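Local coordinates for malonyl acyl carrier protein transacylase (Streptococcus pneumoniae, PDB 3IM8) that probably transfers the malonyl group from malonyl-CoA to holo acyl carrier protein, a step of fatty acid synthesis, at residues A[42-45]-A[46-49]; A[64-67]-A[68-72]. All blocks are in the same frame, centred on the assembly; numbering follows the deposited sequence.

Interaction 1 of 2, residues A[42-45]-A[46-49]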
loop_
_atom_site.group_PDB
_atom_site.type_symbol
_atom_site.label_atom_id
_atom_site.label_comp_id
_atom_site.label_asym_id
_atom_site.label_seq_id
_atom_site.Cartn_x
_atom_site.Cartn_y
_atom_site.Cartn_z
ATOM N N TYR A 42 10.980 13.246 15.912
ATOM C CA TYR A 42 12.112 13.580 15.006
ATOM C C TYR A 42 11.594 14.309 13.748
ATOM O O TYR A 42 10.392 14.265 13.397
ATOM C CB TYR A 42 12.952 12.355 14.642
ATOM C CG TYR A 42 12.202 11.338 13.819
ATOM C CD1 TYR A 42 11.868 11.599 12.468
ATOM C CD2 TYR A 42 11.825 10.118 14.382
ATOM C CE1 TYR A 42 11.167 10.641 11.694
ATOM C CE2 TYR A 42 11.150 9.168 13.635
ATOM C CZ TYR A 42 10.823 9.439 12.295
ATOM O OH TYR A 42 10.160 8.503 11.600
ATOM N N ASP A 43 12.507 15.020 13.105
ATOM C CA ASP A 43 12.181 15.870 11.987
ATOM C C ASP A 43 11.967 14.965 10.778
ATOM O O ASP A 43 12.954 14.568 10.172
ATOM C CB ASP A 43 13.369 16.850 11.737
ATOM C CG ASP A 43 13.087 17.880 10.612
ATOM O OD1 ASP A 43 12.170 17.732 9.788
ATOM O OD2 ASP A 43 13.849 18.847 10.548
ATOM N N LEU A 44 10.700 14.642 10.441
ATOM C CA LEU A 44 10.402 13.831 9.243
ATOM C C LEU A 44 10.714 14.541 7.913
ATOM O O LEU A 44 11.049 13.902 6.891
ATOM C CB LEU A 44 8.946 13.330 9.250
ATOM C CG LEU A 44 8.423 12.459 8.083
ATOM C CD1 LEU A 44 9.147 11.130 7.974
ATOM C CD2 LEU A 44 6.885 12.234 8.242
ATOM N N ARG A 45 10.593 15.860 7.901
ATOM C CA ARG A 45 10.827 16.604 6.669
ATOM C C ARG A 45 12.338 16.482 6.284
ATOM O O ARG A 45 12.704 16.223 5.110
ATOM C CB ARG A 45 10.419 18.072 6.893
ATOM C CG ARG A 45 10.801 19.061 5.784
ATOM C CD ARG A 45 9.815 18.913 4.611
ATOM N NE ARG A 45 10.254 17.963 3.557
ATOM C CZ ARG A 45 9.441 17.217 2.830
ATOM N NH1 ARG A 45 8.124 17.271 3.029
ATOM N NH2 ARG A 45 9.946 16.401 1.910
ATOM N N TYR A 46 13.201 16.706 7.281
ATOM C CA TYR A 46 14.644 16.508 7.113
ATOM C C TYR A 46 14.975 15.043 6.718
ATOM O O TYR A 46 15.761 14.779 5.800
ATOM C CB TYR A 46 15.359 16.879 8.409
ATOM C CG TYR A 46 16.856 16.748 8.277
ATOM C CD1 TYR A 46 17.597 17.666 7.495
ATOM C CD2 TYR A 46 17.531 15.697 8.900
ATOM C CE1 TYR A 46 18.999 17.525 7.329
ATOM C CE2 TYR A 46 18.909 15.544 8.769
ATOM C CZ TYR A 46 19.647 16.450 7.983
ATOM O OH TYR A 46 21.015 16.266 7.881
ATOM N N LEU A 47 14.343 14.074 7.385
ATOM C CA LEU A 47 14.546 12.659 6.984
ATOM C C LEU A 47 14.220 12.471 5.521
ATOM O O LEU A 47 15.026 11.925 4.747
ATOM C CB LEU A 47 13.704 11.714 7.855
ATOM C CG LEU A 47 13.851 10.199 7.716
ATOM C CD1 LEU A 47 13.438 9.482 8.994
ATOM C CD2 LEU A 47 13.051 9.706 6.559
ATOM N N ILE A 48 13.043 12.937 5.112
ATOM C CA ILE A 48 12.620 12.730 3.735
ATOM C C ILE A 48 13.581 13.413 2.712
ATOM O O ILE A 48 13.861 12.885 1.603
ATOM C CB ILE A 48 11.097 13.160 3.505
ATOM C CG1 ILE A 48 10.133 12.170 4.202
ATOM C CG2 ILE A 48 10.766 13.151 2.029
ATOM C CD1 ILE A 48 8.711 12.768 4.508
ATOM N N ASP A 49 14.051 14.591 3.077
ATOM C CA ASP A 49 14.867 15.408 2.212
ATOM C C ASP A 49 16.376 15.048 2.146
ATOM O O ASP A 49 17.074 15.468 1.186
ATOM C CB ASP A 49 14.751 16.857 2.683
ATOM C CG ASP A 49 13.375 17.415 2.488
ATOM O OD1 ASP A 49 12.610 16.839 1.690
ATOM O OD2 ASP A 49 13.067 18.430 3.108
#
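Leu44 and Ile48, one turn apart at the start of helix 44-50, make the apolar centre of this local contact. CD1 of Ile48 comes to 3.6 Å from CG of Leu44, and the two side chains cross at a slant. The first two torsions of Leu44 (chi1 -180°, chi2 63°) together direct its methyls toward helix 58-78, where they meet Ala64 and Ala67. Beside this pair, Leu47 offers CD1 to CE1 of the Tyr42 ring at 3.7 Å.

At the first turn the helix is capped. Asp43 is the N-cap residue: its OD1 accepts from Tyr46 N at 2.9 Å, an almost straight bond that arrives from above the carboxylate plane, while OD2 rests against CB of Tyr46. Backbone bonds follow from Leu47 N to Asp43 O, Ile48 N to Leu44 O and Asp49 N to Arg45 O.

The polar edge is a salt bridge between positions i and i+4 of the helix, Arg45 and Asp49. Bent at chi2 and chi3, the arginine chain folds back so that the guanidinium meets the carboxylate side-on: NE binds OD2 at 2.9 Å and NH2 binds OD1 at 2.7 Å. Both oxygens are met on their syn sides, with the two planes 26° apart. Ile48 CG2 lies 3.4 Å from the same NH2.

NH2 also donates to Met18 O, and OD2 forms a second salt bridge with Arg20. The two-point grip restricts rotation of both groups, and two nearby arginines would be expected to keep Asp49 ionised.

Interaction 2 of 2, residues A[64-67]-A[68-72]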
loop_
_atom_site.group_PDB
_atom_site.type_symbol
_atom_site.label_atom_id
_atom_site.label_comp_id
_atom_site.label_asym_id
_atom_site.label_seq_id
_atom_site.Cartn_x
_atom_site.Cartn_y
_atom_site.Cartn_z
ATOM N N ALA A 64 6.803 8.019 6.710
ATOM C CA ALA A 64 7.187 9.028 5.715
ATOM C C ALA A 64 6.182 9.097 4.609
ATOM O O ALA A 64 5.716 10.174 4.282
ATOM C CB ALA A 64 8.600 8.735 5.097
ATOM N N ILE A 65 5.864 7.930 4.025
ATOM C CA ILE A 65 4.890 7.865 2.928
ATOM C C ILE A 65 3.506 8.262 3.475
ATOM O O ILE A 65 2.808 9.049 2.874
ATOM C CB ILE A 65 4.814 6.447 2.290
ATOM C CG1 ILE A 65 6.057 6.184 1.460
ATOM C CG2 ILE A 65 3.546 6.314 1.350
ATOM C CD1 ILE A 65 6.297 4.742 1.188
ATOM N N LEU A 66 3.100 7.695 4.614
ATOM C CA LEU A 66 1.745 8.032 5.088
ATOM C C LEU A 66 1.530 9.550 5.272
ATOM O O LEU A 66 0.505 10.090 4.876
ATOM C CB LEU A 66 1.374 7.268 6.375
ATOM C CG LEU A 66 0.024 7.696 6.992
ATOM C CD1 LEU A 66 -0.911 6.483 7.228
ATOM C CD2 LEU A 66 0.179 8.585 8.266
ATOM N N ALA A 67 2.498 10.226 5.879
ATOM C CA ALA A 67 2.417 11.653 6.127
ATOM C C ALA A 67 2.393 12.395 4.804
ATOM O O ALA A 67 1.613 13.323 4.636
ATOM C CB ALA A 67 3.601 12.102 6.956
ATOM N N THR A 68 3.238 11.968 3.856
ATOM C CA THR A 68 3.300 12.588 2.541
ATOM C C THR A 68 2.001 12.407 1.762
ATOM O O THR A 68 1.441 13.354 1.273
ATOM C CB THR A 68 4.438 12.028 1.764
ATOM O OG1 THR A 68 5.657 12.370 2.441
ATOM C CG2 THR A 68 4.431 12.641 0.358
ATOM N N SER A 69 1.519 11.180 1.698
ATOM C CA SER A 69 0.235 10.887 1.079
ATOM C C SER A 69 -0.946 11.618 1.693
ATOM O O SER A 69 -1.744 12.189 0.958
ATOM C CB SER A 69 -0.034 9.394 1.159
ATOM O OG SER A 69 0.990 8.726 0.450
ATOM N N VAL A 70 -1.113 11.531 3.012
ATOM C CA VAL A 70 -2.184 12.299 3.700
ATOM C C VAL A 70 -2.111 13.778 3.352
ATOM O O VAL A 70 -3.151 14.410 3.064
ATOM C CB VAL A 70 -2.192 12.067 5.212
ATOM C CG1 VAL A 70 -3.258 12.907 5.909
ATOM C CG2 VAL A 70 -2.479 10.578 5.473
ATOM N N ALA A 71 -0.902 14.334 3.354
ATOM C CA ALA A 71 -0.720 15.750 2.947
ATOM C C ALA A 71 -1.195 16.032 1.506
ATOM O O ALA A 71 -1.859 17.053 1.252
ATOM C CB ALA A 71 0.696 16.125 3.066
ATOM N N ILE A 72 -0.849 15.152 0.572
ATOM C CA ILE A 72 -1.283 15.298 -0.823
ATOM C C ILE A 72 -2.826 15.188 -0.944
ATOM O O ILE A 72 -3.494 15.962 -1.654
ATOM C CB ILE A 72 -0.575 14.276 -1.751
ATOM C CG1 ILE A 72 0.927 14.568 -1.788
ATOM C CG2 ILE A 72 -1.129 14.403 -3.171
ATOM C CD1 ILE A 72 1.736 13.576 -2.486
#
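Thr68 reaches back with its hydroxyl to the carbonyl of Ala64, one turn earlier in the buried middle of the long helix 58-78, an alpha-helix of the acyltransferase fold. The backbone supplies regular i to i+4 bonds: Thr68 N to Ala64 O, Ser69 N to Ile65 O, Val70 N to Leu66 O and Ala71 N to Ala67 O. That of Ser69 is the straightest, with an N-H...O angle of 173°.

Among the side-chain polar groups, OG1 of Thr68 donates to Ala64 O at 2.9 Å. Its position beside the backbone N (chi1 -64°) brings the hydroxyl within range of that carbonyl, which therefore takes two donors from one residue, N and OG1 approaching from opposite faces of the carbonyl plane. The hydroxyl of Ser69 is set in the same way about its first torsion; its OG is hydrogen-bonded to Gly273 O, in the loop after strand 268-272, and also lies 3.0 Å from Ile65 O.

Apolar contacts fill in the rest. Leu66 and Val70 run side by side, pointing the same way, with CG of Leu66 4.1 Å from CG2 of Val70. Both lean on Phe105 of helix 105-122; Leu66 also touches Tyr94 and Ser95 of helix 92-99, and Val70 touches Val98 there. Ala64 and Ala67, with their small side chains, meet helix 44-50 instead. On the flank that carries Ile65, which also touches Leu91 and Gln14, the methyl CG2 sits 3.6 Å from OG of Ser69.

Interactions 1 and 2 lie in series along the chain, their centres 12 Å apart, and touch where helix 44-50 packs on helix 58-78. Leu44 CD2 meets Ala67 CB at 3.5 Å, and Ile48 CD1 lies 3.7 Å from Thr68 OG1, so the apolar centre of 42-49 rests directly on the flank of 64-72 that carries the threonine hydroxyl. Interaction 1 is partly buried and away from the predicted active site. Interaction 2 is buried and closer to it: the side chain of Ile65 is about 9 Å from that of Ser90, predicted to be in the active site and probably the nucleophile, and about 12 Å from that of His199, also predicted.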